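Long-range contacts in ATP-dependent DNA helicase PIF1 (Candida albicans, PDB 7OTJ), which probably couples ATP hydrolysis to 5'-3' unwinding of DNA, including G-quadruplexes and forked RNA-DNA hybrids, and so maintains the nuclear and mitochondrial genomes: residues Asn6-Val11 and Ile184-Ile189; Cys142-Gln147 and Glu507-Leu512; Asp44-Gly49 and Glu100-Ile105; Thr459-Val464 and Arg482-Ala487. All blocks are in the same frame, centred on the assembly; numbering follows the deposited sequence.

Interaction 1: Asn6-Val11 and Ile184-Ile189; sequences NEQEYV and ITLKEI. With ADP (adenosine-5'-diphosphate), chain E.
A carboxylate on the helix, that of Glu-7, accepts the backbone N-H of Lys-187, just past strand 182-186. The bond from Lys-187 N to Glu-7 OE1 is 3.0 Å long and nearly straight (168°), and arrives on the syn side of the carboxylate, somewhat out of its plane. The other oxygen faces the lysine side chain, which is bent at its second and third torsions; Glu-7 OE2 and Lys-187 NZ form a long salt bridge of 3.7 Å. Glu-7 also contributes its root to the apolar layer, with CB 3.6 Å from CD2 of Leu-186. One turn on, Val-11 CG2 packs against Ile-184 CG2 at 3.6 Å, and the ring of Tyr-10 receives Ile-184 CD1 obliquely at CE2. Helix and strand run nearly antiparallel, at 152°, with their axes 8.9 Å apart. Gln-8 is turned out of this layer, and its extended chain carries the amide to adenine: OE1 accepts from ADP N6 at 2.8 Å, while NE2 gives a weak bond to N7. Ser-5 N and Gly-30 O also bind this amide and so restrict its rotation. Helix 6-16 thus packs on the edge strand of the N-terminal RecA-like domain and reads adenine through a glutamine, consistent with the Q motif of superfamily 1 helicases.

Interaction 2: Cys142-Gln147 and Glu507-Leu512; sequences CGDFYQ and EFYKNL. With ALF (tetrafluoroaluminate ion), chain F.
Phe-145 points the edge of its ring at the face of Phe-508, with centroids 5.4 Å apart and planes at 71°. Phe-22 and Phe-171 add their rings to this aromatic cluster. Beside it, Tyr-146 and Tyr-509 lie nearly parallel, 21° between planes, but are offset, with little of one ring above the other; the nearest atoms are Tyr-146 CE2 and Tyr-509 CD2, at 3.4 Å. Helix 503-511, close to the C-terminal end of the chain, is thereby laid against the loop that follows strand 138-143 of the N-terminal RecA-like domain. That loop makes a type I turn from Asp-144 to Gln-147, and Asp-144 OD1 accepts from Tyr-146 N in an Asx turn, from above the carboxylate plane. Tyr-509 extends past the rings to this turn, where its OH accepts from Phe-145 N at 3.0 Å, in the plane of the tyrosine ring; Thr-24 is a further partner of the hydroxyl. Asp-144 OD2 pairs with Arg-206 and, on its anti lone pair, takes the amide N-H of Gln-147 (NE2 to OD2, 3.3 Å). Held by this second-shell carboxylate, Gln-147 NE2 also donates to F3 of the tetrafluoroaluminate, at 3.0 Å, in the nucleotide site.

Interaction 3: Asp44-Gly49 and Glu100-Ile105; sequences DKYPKG and ETRVLI. With PO4 (phosphate ion), chain P.
Gly-49 O is gripped by two successive backbone N-H groups, Arg-102 N at 2.6 Å and Val-103 N at 3.0 Å. The Arg-102 N-H comes in the carbonyl plane, on a lone pair, whereas that of Val-103 lies almost in line with the carbonyl bond. Gly-49 closes a type I turn that begins at Tyr-46, and its CA passes 3.3 Å from Glu-100 O. Tyr-46 and Arg-102 meet next to the turn. With CG roughly anti to the carbonyl carbon (chi1 -38°), the tyrosine ring is sandwiched toward its rim, Lys-45 CB over one face and Arg-102 CB over the other. The arginine bends at its second and third torsions, which puts a face of its guanidinium over Tyr-46 CE1, 3.8 Å from NH1; ring and guanidinium planes stand 58° apart. Near them sits a phosphate, probably from the crystallisation liquor, with O4 2.8 Å from Tyr-46 OH. Its O1 lies 3.0 Å from Arg-102 NH2, and its O3 makes a weak bond to the same nitrogen. On the other side of the turn, Lys-48 NZ and Glu-100 OE1 stay 4.1 Å apart, too far for a salt bridge. The pair of bonds to one carbonyl fixes the turn where strands 50-54 and 103-107 of the parallel sheet begin, while the Lys-48 and Glu-100 charges probably contribute only a weak attraction.

Interaction 4: Thr459-Val464 and Arg482-Ala487; sequences TLSKVV and RAVSRA. With ALF (tetrafluoroaluminate ion), chain F; PO4 (phosphate ion), chain Q.
The guanidinium of Arg-482 presents its edge to the tetrafluoroaluminate, whose aluminium lies in the guanidinium plane, and Arg-486 has a phosphate oxygen, O2, over one face of its own. Arg-482 NH1 donates to F4 at 2.6 Å and NH2 to F2 at 2.8 Å, a two-pronged grip on an ion that mimics the gamma-phosphate in transfer, consistent with an arginine finger. The chain of Arg-482 is bent at its second and third torsions, which brings this edge to the ion, and NE is tied to Val-478 O. Arg-482 CB rests 3.7 Å from Leu-460 CD1. Arg-486 NH2 binds O1 of the phosphate, probably a crystallisation ion, at 2.8 Å, while its NE forms a salt bridge with Asp-195. Between these arginines the backbones form a single parallel beta bridge at Leu-460 and Ala-483: Leu-460 N donates to Arg-482 O (3.0 Å), and Leu-460 O accepts from Val-484 N (3.1 Å). Apolar contacts follow the bridge, Thr-459 CG2 against Val-484 CG2 at 3.6 Å and Val-463 CG1 against Ala-483 CB at 3.9 Å. Thr-459 also touches ADP and turns its hydroxyl to Arg-191. The bridge joins the approach to strand 463-466 to the loop between helix 475-481 and strand 489-492; Val-463 and Ala-483 both pack on Leu-489 of that last strand, and helix 196-204 meets the loop through Phe-198.

Overall arrangement
From the N terminus, helix 6-16 opens interaction 1, a loop closed only at strand 182-186, the edge of the six-stranded parallel sheet. Interaction 3 is nested inside it, linking the entrances to strands 50-54 and 103-107. Interaction 2 starts within the same loop, at the end of strand 138-143, but closes near the C terminus with helix 503-511, so it crosses interaction 1. Nested in interaction 2 is the short loop of interaction 4, beside the second, four-stranded parallel sheet. Gln-147 and Arg-482, from interactions 2 and 4, meet at the tetrafluoroaluminate, while Gln-8 of interaction 1 holds adenine: three contacts converge on the nucleotide between two RecA-like domains, and interaction 3 lies apart.

Interaction 1: Asn6-Val11 and Ile184-Ile189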
# COMPACT_ATOMS: atom_id res chain seq x y z
N ASN A 6 -19.00 2.95 18.64
CA ASN A 6 -19.47 4.31 18.85
C ASN A 6 -18.37 5.33 18.56
O ASN A 6 -18.67 6.46 18.16
CB ASN A 6 -19.98 4.49 20.28
CG ASN A 6 -21.15 3.59 20.59
OD1 ASN A 6 -21.92 3.21 19.71
ND2 ASN A 6 -21.30 3.23 21.87
N GLU A 7 -17.11 4.95 18.75
CA GLU A 7 -16.02 5.83 18.33
C GLU A 7 -15.95 5.92 16.81
O GLU A 7 -15.79 7.01 16.25
CB GLU A 7 -14.69 5.34 18.90
CG GLU A 7 -14.51 5.61 20.38
CD GLU A 7 -13.11 5.28 20.86
OE1 GLU A 7 -12.51 4.32 20.33
OE2 GLU A 7 -12.61 5.99 21.76
N GLN A 8 -16.05 4.77 16.13
CA GLN A 8 -16.03 4.78 14.67
C GLN A 8 -17.22 5.54 14.11
O GLN A 8 -17.08 6.29 13.13
CB GLN A 8 -16.01 3.35 14.13
CG GLN A 8 -14.66 2.65 14.28
CD GLN A 8 -14.72 1.18 13.89
OE1 GLN A 8 -15.67 0.48 14.22
NE2 GLN A 8 -13.70 0.71 13.18
N GLU A 9 -18.40 5.36 14.70
CA GLU A 9 -19.58 6.10 14.25
C GLU A 9 -19.39 7.60 14.45
O GLU A 9 -19.83 8.40 13.61
CB GLU A 9 -20.83 5.62 14.98
CG GLU A 9 -21.33 4.24 14.56
CD GLU A 9 -22.00 4.25 13.20
OE1 GLU A 9 -22.36 5.35 12.72
OE2 GLU A 9 -22.16 3.16 12.60
N TYR A 10 -18.76 8.01 15.55
CA TYR A 10 -18.58 9.43 15.81
C TYR A 10 -17.68 10.09 14.77
O TYR A 10 -17.97 11.20 14.31
CB TYR A 10 -18.02 9.64 17.22
CG TYR A 10 -17.72 11.08 17.55
CD1 TYR A 10 -18.72 11.95 17.97
CD2 TYR A 10 -16.42 11.58 17.44
CE1 TYR A 10 -18.45 13.26 18.27
CE2 TYR A 10 -16.15 12.90 17.74
CZ TYR A 10 -17.16 13.74 18.16
OH TYR A 10 -16.88 15.05 18.46
N VAL A 11 -16.60 9.41 14.38
CA VAL A 11 -15.74 9.90 13.31
C VAL A 11 -16.53 10.02 12.01
O VAL A 11 -16.49 11.05 11.33
CB VAL A 11 -14.51 8.98 13.14
CG1 VAL A 11 -13.58 9.50 12.05
CG2 VAL A 11 -13.78 8.82 14.46
N ILE A 184 -9.34 13.25 15.85
CA ILE A 184 -10.08 12.27 16.63
C ILE A 184 -9.23 11.02 16.74
O ILE A 184 -8.59 10.61 15.77
CB ILE A 184 -11.45 11.95 16.01
CG1 ILE A 184 -12.23 13.24 15.74
CG2 ILE A 184 -12.25 11.04 16.92
CD1 ILE A 184 -13.51 13.03 14.96
N THR A 185 -9.21 10.42 17.93
CA THR A 185 -8.39 9.26 18.22
C THR A 185 -9.28 8.06 18.52
O THR A 185 -10.07 8.09 19.46
CB THR A 185 -7.45 9.54 19.40
OG1 THR A 185 -6.54 10.59 19.04
CG2 THR A 185 -6.65 8.27 19.77
N LEU A 186 -9.17 7.03 17.68
CA LEU A 186 -9.74 5.73 17.99
C LEU A 186 -8.86 5.00 19.00
O LEU A 186 -7.64 4.98 18.87
CB LEU A 186 -9.88 4.89 16.72
CG LEU A 186 -10.88 5.34 15.66
CD1 LEU A 186 -10.88 4.36 14.49
CD2 LEU A 186 -12.27 5.44 16.26
N LYS A 187 -9.49 4.36 19.99
CA LYS A 187 -8.74 3.77 21.09
C LYS A 187 -8.84 2.26 21.21
O LYS A 187 -7.96 1.65 21.82
CB LYS A 187 -9.17 4.39 22.43
CG LYS A 187 -8.61 5.78 22.69
CD LYS A 187 -9.69 6.72 23.23
CE LYS A 187 -10.33 6.18 24.50
NZ LYS A 187 -11.35 7.11 25.06
N GLU A 188 -9.87 1.63 20.63
CA GLU A 188 -10.08 0.19 20.80
C GLU A 188 -9.37 -0.58 19.69
O GLU A 188 -9.69 -0.42 18.51
CB GLU A 188 -11.58 -0.12 20.80
CG GLU A 188 -11.91 -1.60 20.89
CD GLU A 188 -13.40 -1.87 20.76
OE1 GLU A 188 -13.83 -2.98 21.12
OE2 GLU A 188 -14.13 -0.97 20.30
N ILE A 189 -8.45 -1.46 20.08
CA ILE A 189 -7.67 -2.25 19.13
C ILE A 189 -8.43 -3.53 18.82
O ILE A 189 -8.79 -4.28 19.73
CB ILE A 189 -6.27 -2.54 19.69
CG1 ILE A 189 -5.43 -1.26 19.67
CG2 ILE A 189 -5.57 -3.65 18.91
CD1 ILE A 189 -4.06 -1.42 20.28
PB ADP E . -6.23 0.07 11.01
O1B ADP E . -6.41 1.11 12.10
O2B ADP E . -6.47 0.56 9.60
O3B ADP E . -4.99 -0.78 11.17
PA ADP E . -8.01 -1.97 10.12
O1A ADP E . -9.16 -1.23 9.49
O2A ADP E . -6.93 -2.57 9.26
O3A ADP E . -7.40 -1.01 11.27
O5' ADP E . -8.59 -3.15 11.05
C5' ADP E . -7.77 -4.26 11.38
C4' ADP E . -8.67 -5.44 11.72
O4' ADP E . -9.64 -5.04 12.69
C3' ADP E . -9.43 -5.88 10.48
O3' ADP E . -9.18 -7.27 10.27
C2' ADP E . -10.90 -5.68 10.80
O2' ADP E . -11.67 -6.81 10.38
C1' ADP E . -10.93 -5.51 12.31
N9 ADP E . -11.94 -4.51 12.70
C8 ADP E . -11.90 -3.20 12.39
N7 ADP E . -12.98 -2.55 12.91
C5 ADP E . -13.72 -3.46 13.56
C6 ADP E . -14.99 -3.45 14.34
N6 ADP E . -15.69 -2.30 14.51
N1 ADP E . -15.42 -4.62 14.85
C2 ADP E . -14.73 -5.77 14.69
N3 ADP E . -13.57 -5.85 14.00
C4 ADP E . -13.03 -4.75 13.42

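Interaction 2: Cys142-Gln147 and Glu507-Leu512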
# COMPACT_ATOMS: atom_id res chain seq x y z
N CYS A 142 -6.01 9.99 7.45
CA CYS A 142 -6.20 8.81 8.27
C CYS A 142 -4.88 8.06 8.39
O CYS A 142 -4.26 7.75 7.37
CB CYS A 142 -7.29 7.91 7.68
SG CYS A 142 -7.49 6.32 8.49
N GLY A 143 -4.46 7.77 9.61
CA GLY A 143 -3.24 7.01 9.79
C GLY A 143 -2.70 7.13 11.20
O GLY A 143 -3.43 7.49 12.13
N ASP A 144 -1.41 6.84 11.34
CA ASP A 144 -0.77 6.73 12.64
C ASP A 144 0.68 7.16 12.47
O ASP A 144 1.44 6.48 11.78
CB ASP A 144 -0.87 5.29 13.17
CG ASP A 144 -0.22 5.11 14.54
OD1 ASP A 144 0.09 6.13 15.21
OD2 ASP A 144 -0.02 3.94 14.96
N PHE A 145 1.05 8.30 13.05
CA PHE A 145 2.40 8.80 12.85
C PHE A 145 3.46 8.03 13.64
O PHE A 145 4.65 8.25 13.42
CB PHE A 145 2.48 10.30 13.17
CG PHE A 145 1.80 11.17 12.14
CD1 PHE A 145 2.37 11.38 10.89
CD2 PHE A 145 0.59 11.79 12.42
CE1 PHE A 145 1.75 12.18 9.94
CE2 PHE A 145 -0.04 12.60 11.48
CZ PHE A 145 0.54 12.79 10.24
N TYR A 146 3.06 7.13 14.56
CA TYR A 146 4.03 6.22 15.16
C TYR A 146 4.43 5.10 14.21
O TYR A 146 5.34 4.33 14.53
CB TYR A 146 3.47 5.60 16.46
CG TYR A 146 3.62 6.48 17.68
CD1 TYR A 146 4.85 7.04 18.00
CD2 TYR A 146 2.54 6.78 18.49
CE1 TYR A 146 5.00 7.85 19.10
CE2 TYR A 146 2.68 7.59 19.60
CZ TYR A 146 3.92 8.13 19.90
OH TYR A 146 4.07 8.95 21.00
N GLN A 147 3.78 5.02 13.05
CA GLN A 147 4.11 4.07 12.01
C GLN A 147 5.12 4.72 11.06
O GLN A 147 5.74 5.73 11.40
CB GLN A 147 2.82 3.57 11.35
CG GLN A 147 1.90 2.85 12.36
CD GLN A 147 0.79 2.03 11.72
OE1 GLN A 147 0.89 1.62 10.57
NE2 GLN A 147 -0.27 1.79 12.48
N GLU A 507 6.26 14.31 20.37
CA GLU A 507 5.77 15.62 20.79
C GLU A 507 4.42 15.95 20.15
O GLU A 507 3.61 16.65 20.76
CB GLU A 507 6.80 16.71 20.49
CG GLU A 507 7.01 17.01 19.01
CD GLU A 507 8.03 18.10 18.78
OE1 GLU A 507 8.69 18.51 19.75
OE2 GLU A 507 8.16 18.55 17.62
N PHE A 508 4.19 15.48 18.92
CA PHE A 508 2.89 15.66 18.29
C PHE A 508 1.78 15.06 19.14
O PHE A 508 0.81 15.75 19.48
CB PHE A 508 2.90 15.03 16.89
CG PHE A 508 1.56 14.99 16.21
CD1 PHE A 508 1.06 16.10 15.55
CD2 PHE A 508 0.79 13.83 16.22
CE1 PHE A 508 -0.17 16.06 14.92
CE2 PHE A 508 -0.45 13.79 15.60
CZ PHE A 508 -0.93 14.91 14.94
N TYR A 509 1.90 13.78 19.51
CA TYR A 509 0.82 13.13 20.24
C TYR A 509 0.71 13.61 21.68
O TYR A 509 -0.38 13.53 22.25
CB TYR A 509 0.99 11.60 20.21
CG TYR A 509 0.56 10.97 18.90
CD1 TYR A 509 -0.77 10.97 18.51
CD2 TYR A 509 1.49 10.37 18.05
CE1 TYR A 509 -1.17 10.40 17.31
CE2 TYR A 509 1.10 9.80 16.85
CZ TYR A 509 -0.23 9.82 16.49
OH TYR A 509 -0.64 9.26 15.29
N LYS A 510 1.79 14.13 22.26
CA LYS A 510 1.67 14.67 23.61
C LYS A 510 0.98 16.03 23.61
O LYS A 510 0.32 16.39 24.59
CB LYS A 510 3.04 14.74 24.29
CG LYS A 510 3.92 15.90 23.85
CD LYS A 510 5.19 16.01 24.71
CE LYS A 510 6.13 17.09 24.19
NZ LYS A 510 5.48 18.43 24.10
N ASN A 511 1.11 16.80 22.52
CA ASN A 511 0.38 18.06 22.40
C ASN A 511 -1.12 17.85 22.24
O ASN A 511 -1.89 18.80 22.43
CB ASN A 511 0.91 18.87 21.22
CG ASN A 511 1.99 19.84 21.63
OD1 ASN A 511 1.71 20.93 22.12
ND2 ASN A 511 3.24 19.43 21.46
N LEU A 512 -1.55 16.64 21.88
CA LEU A 512 -2.98 16.33 21.75
C LEU A 512 -3.59 16.13 23.14
O LEU A 512 -3.96 15.03 23.56
CB LEU A 512 -3.17 15.10 20.88
CG LEU A 512 -3.48 15.34 19.40
CD1 LEU A 512 -2.45 16.27 18.76
CD2 LEU A 512 -3.53 14.01 18.67
AL ALF F . -3.01 -0.16 10.37
F1 ALF F . -3.53 0.86 9.01
F2 ALF F . -2.48 -1.20 11.73
F3 ALF F . -3.04 1.29 11.41
F4 ALF F . -3.04 -1.63 9.36
O HOH W 1 -0.85 0.53 9.50

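Interaction 3: Asp44-Gly49 and Glu100-Ile105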
# COMPACT_ATOMS: atom_id res chain seq x y z
N ASP A 44 -22.73 8.08 -1.82
CA ASP A 44 -24.15 8.35 -1.98
C ASP A 44 -24.40 9.84 -2.24
O ASP A 44 -25.26 10.20 -3.05
CB ASP A 44 -24.92 7.89 -0.74
CG ASP A 44 -24.99 6.38 -0.62
OD1 ASP A 44 -25.00 5.70 -1.67
OD2 ASP A 44 -25.06 5.88 0.52
N LYS A 45 -23.65 10.70 -1.55
CA LYS A 45 -23.82 12.14 -1.67
C LYS A 45 -23.11 12.70 -2.90
O LYS A 45 -23.73 13.32 -3.76
CB LYS A 45 -23.31 12.82 -0.39
CG LYS A 45 -24.09 14.06 0.02
CD LYS A 45 -24.04 14.22 1.53
CE LYS A 45 -24.69 13.02 2.22
NZ LYS A 45 -26.06 12.75 1.68
N TYR A 46 -21.79 12.50 -2.99
CA TYR A 46 -21.00 12.97 -4.13
C TYR A 46 -20.52 11.76 -4.93
O TYR A 46 -19.43 11.24 -4.68
CB TYR A 46 -19.81 13.81 -3.66
CG TYR A 46 -20.10 14.72 -2.48
CD1 TYR A 46 -20.72 15.95 -2.67
CD2 TYR A 46 -19.75 14.35 -1.19
CE1 TYR A 46 -20.99 16.79 -1.59
CE2 TYR A 46 -20.01 15.17 -0.11
CZ TYR A 46 -20.63 16.39 -0.32
OH TYR A 46 -20.90 17.21 0.76
N PRO A 47 -21.28 11.31 -5.93
CA PRO A 47 -20.94 10.04 -6.58
C PRO A 47 -19.64 10.08 -7.35
O PRO A 47 -18.97 9.04 -7.46
CB PRO A 47 -22.13 9.79 -7.53
CG PRO A 47 -23.22 10.69 -7.03
CD PRO A 47 -22.53 11.89 -6.47
N LYS A 48 -19.26 11.23 -7.90
CA LYS A 48 -18.04 11.35 -8.69
C LYS A 48 -17.03 12.29 -8.05
O LYS A 48 -16.07 12.70 -8.72
CB LYS A 48 -18.38 11.83 -10.10
CG LYS A 48 -19.34 10.92 -10.86
CD LYS A 48 -19.85 11.59 -12.13
CE LYS A 48 -18.71 12.04 -13.03
NZ LYS A 48 -19.19 12.76 -14.24
N GLY A 49 -17.19 12.61 -6.77
CA GLY A 49 -16.36 13.64 -6.17
C GLY A 49 -15.61 13.21 -4.93
O GLY A 49 -15.15 14.06 -4.16
N GLU A 100 -13.46 18.16 -10.12
CA GLU A 100 -14.67 17.46 -9.69
C GLU A 100 -14.56 16.86 -8.30
O GLU A 100 -15.56 16.36 -7.78
CB GLU A 100 -15.03 16.36 -10.69
CG GLU A 100 -15.25 16.84 -12.12
CD GLU A 100 -15.69 15.73 -13.05
OE1 GLU A 100 -16.63 15.95 -13.85
OE2 GLU A 100 -15.10 14.63 -12.97
N THR A 101 -13.37 16.89 -7.68
CA THR A 101 -13.19 16.27 -6.36
C THR A 101 -13.78 17.16 -5.27
O THR A 101 -13.51 18.37 -5.23
CB THR A 101 -11.70 16.01 -6.09
OG1 THR A 101 -11.23 14.96 -6.93
CG2 THR A 101 -11.48 15.60 -4.63
N ARG A 102 -14.58 16.57 -4.39
CA ARG A 102 -15.12 17.26 -3.23
C ARG A 102 -14.48 16.85 -1.92
O ARG A 102 -14.33 17.68 -1.03
CB ARG A 102 -16.63 17.02 -3.11
CG ARG A 102 -17.43 17.50 -4.31
CD ARG A 102 -17.31 19.01 -4.47
NE ARG A 102 -17.80 19.73 -3.30
CZ ARG A 102 -19.08 20.01 -3.08
NH1 ARG A 102 -20.02 19.67 -3.95
NH2 ARG A 102 -19.42 20.64 -1.96
N VAL A 103 -14.09 15.58 -1.78
CA VAL A 103 -13.44 15.07 -0.58
C VAL A 103 -12.17 14.34 -1.01
O VAL A 103 -12.20 13.56 -1.97
CB VAL A 103 -14.36 14.13 0.22
CG1 VAL A 103 -13.65 13.60 1.47
CG2 VAL A 103 -15.66 14.81 0.57
N LEU A 104 -11.08 14.58 -0.30
CA LEU A 104 -9.82 13.88 -0.55
C LEU A 104 -9.49 13.07 0.69
O LEU A 104 -9.21 13.64 1.76
CB LEU A 104 -8.69 14.86 -0.88
CG LEU A 104 -7.30 14.24 -1.06
CD1 LEU A 104 -7.32 13.11 -2.08
CD2 LEU A 104 -6.31 15.30 -1.47
N ILE A 105 -9.54 11.75 0.55
CA ILE A 105 -9.19 10.81 1.61
C ILE A 105 -7.75 10.37 1.39
O ILE A 105 -7.38 9.98 0.28
CB ILE A 105 -10.15 9.61 1.61
CG1 ILE A 105 -11.56 10.05 2.00
CG2 ILE A 105 -9.62 8.50 2.51
CD1 ILE A 105 -12.62 8.98 1.82
P PO4 P . -17.90 19.62 1.27
O1 PO4 P . -19.10 20.50 1.01
O2 PO4 P . -17.22 20.06 2.54
O3 PO4 P . -16.92 19.71 0.12
O4 PO4 P . -18.36 18.18 1.41

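Interaction 4: Thr459-Val464 and Arg482-Ala487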
# COMPACT_ATOMS: atom_id res chain seq x y z
N THR A 459 -3.46 -6.83 7.37
CA THR A 459 -3.67 -7.72 8.50
C THR A 459 -3.23 -9.12 8.07
O THR A 459 -3.65 -9.61 7.02
CB THR A 459 -5.13 -7.73 8.94
OG1 THR A 459 -5.47 -6.45 9.49
CG2 THR A 459 -5.38 -8.80 9.98
N LEU A 460 -2.38 -9.75 8.88
CA LEU A 460 -1.80 -11.05 8.55
C LEU A 460 -2.08 -12.03 9.67
O LEU A 460 -1.67 -11.81 10.82
CB LEU A 460 -0.29 -10.92 8.31
CG LEU A 460 0.12 -9.84 7.32
CD1 LEU A 460 1.61 -9.58 7.37
CD2 LEU A 460 -0.30 -10.25 5.92
N SER A 461 -2.77 -13.13 9.34
CA SER A 461 -3.05 -14.16 10.33
C SER A 461 -1.77 -14.83 10.80
O SER A 461 -1.51 -14.92 12.01
CB SER A 461 -4.00 -15.20 9.74
OG SER A 461 -5.32 -14.70 9.67
N LYS A 462 -0.94 -15.28 9.87
CA LYS A 462 0.29 -16.00 10.18
C LYS A 462 1.44 -15.32 9.45
O LYS A 462 1.40 -15.16 8.23
CB LYS A 462 0.17 -17.47 9.77
CG LYS A 462 -0.90 -18.19 10.58
CD LYS A 462 -0.93 -19.68 10.30
CE LYS A 462 -2.05 -20.35 11.08
NZ LYS A 462 -2.05 -19.99 12.52
N VAL A 463 2.45 -14.89 10.21
CA VAL A 463 3.52 -14.06 9.67
C VAL A 463 4.79 -14.28 10.48
O VAL A 463 4.75 -14.36 11.72
CB VAL A 463 3.09 -12.57 9.65
CG1 VAL A 463 2.54 -12.14 11.01
CG2 VAL A 463 4.25 -11.67 9.22
N VAL A 464 5.92 -14.39 9.79
CA VAL A 464 7.23 -14.40 10.43
C VAL A 464 7.92 -13.09 10.10
O VAL A 464 8.01 -12.69 8.94
CB VAL A 464 8.09 -15.61 10.00
CG1 VAL A 464 7.98 -15.87 8.52
CG2 VAL A 464 9.53 -15.38 10.38
N ARG A 482 1.34 -6.19 12.46
CA ARG A 482 0.57 -6.84 11.40
C ARG A 482 -0.11 -8.11 11.87
O ARG A 482 -1.11 -8.53 11.27
CB ARG A 482 1.48 -7.18 10.21
CG ARG A 482 2.23 -6.00 9.60
CD ARG A 482 1.29 -4.90 9.20
NE ARG A 482 1.12 -3.89 10.24
CZ ARG A 482 0.12 -3.03 10.28
NH1 ARG A 482 -0.84 -3.04 9.36
NH2 ARG A 482 0.07 -2.13 11.26
N ALA A 483 0.40 -8.73 12.93
CA ALA A 483 -0.08 -10.05 13.35
C ALA A 483 -1.42 -9.96 14.07
O ALA A 483 -1.66 -9.05 14.87
CB ALA A 483 0.95 -10.73 14.25
N VAL A 484 -2.29 -10.92 13.77
CA VAL A 484 -3.53 -11.07 14.53
C VAL A 484 -3.23 -11.56 15.95
O VAL A 484 -3.78 -11.04 16.93
CB VAL A 484 -4.48 -12.02 13.79
CG1 VAL A 484 -5.67 -12.41 14.66
CG2 VAL A 484 -4.95 -11.38 12.49
N SER A 485 -2.35 -12.55 16.09
CA SER A 485 -2.09 -13.15 17.39
C SER A 485 -0.63 -13.55 17.48
O SER A 485 0.06 -13.73 16.48
CB SER A 485 -2.97 -14.37 17.64
OG SER A 485 -2.60 -15.41 16.75
N ARG A 486 -0.16 -13.71 18.72
CA ARG A 486 1.20 -14.19 18.92
C ARG A 486 1.36 -15.63 18.45
O ARG A 486 2.44 -16.00 17.97
CB ARG A 486 1.60 -14.08 20.39
CG ARG A 486 1.92 -12.66 20.83
CD ARG A 486 2.34 -12.63 22.28
NE ARG A 486 1.21 -12.85 23.17
CZ ARG A 486 1.30 -12.93 24.49
NH1 ARG A 486 2.47 -12.92 25.10
NH2 ARG A 486 0.18 -13.01 25.21
N ALA A 487 0.30 -16.44 18.54
CA ALA A 487 0.41 -17.82 18.09
C ALA A 487 0.65 -17.92 16.59
O ALA A 487 1.18 -18.93 16.12
CB ALA A 487 -0.85 -18.61 18.47
AL ALF F . -3.01 -0.16 10.37
F1 ALF F . -3.53 0.86 9.01
F2 ALF F . -2.48 -1.20 11.73
F3 ALF F . -3.04 1.29 11.41
F4 ALF F . -3.04 -1.63 9.36
P PO4 Q . 0.36 -15.67 27.84
O1 PO4 Q . 0.02 -14.20 27.75
O2 PO4 Q . 0.94 -16.16 26.53
O3 PO4 Q . -0.87 -16.46 28.21
O4 PO4 Q . 1.41 -15.86 28.91
O HOH W 1 -0.85 0.53 9.50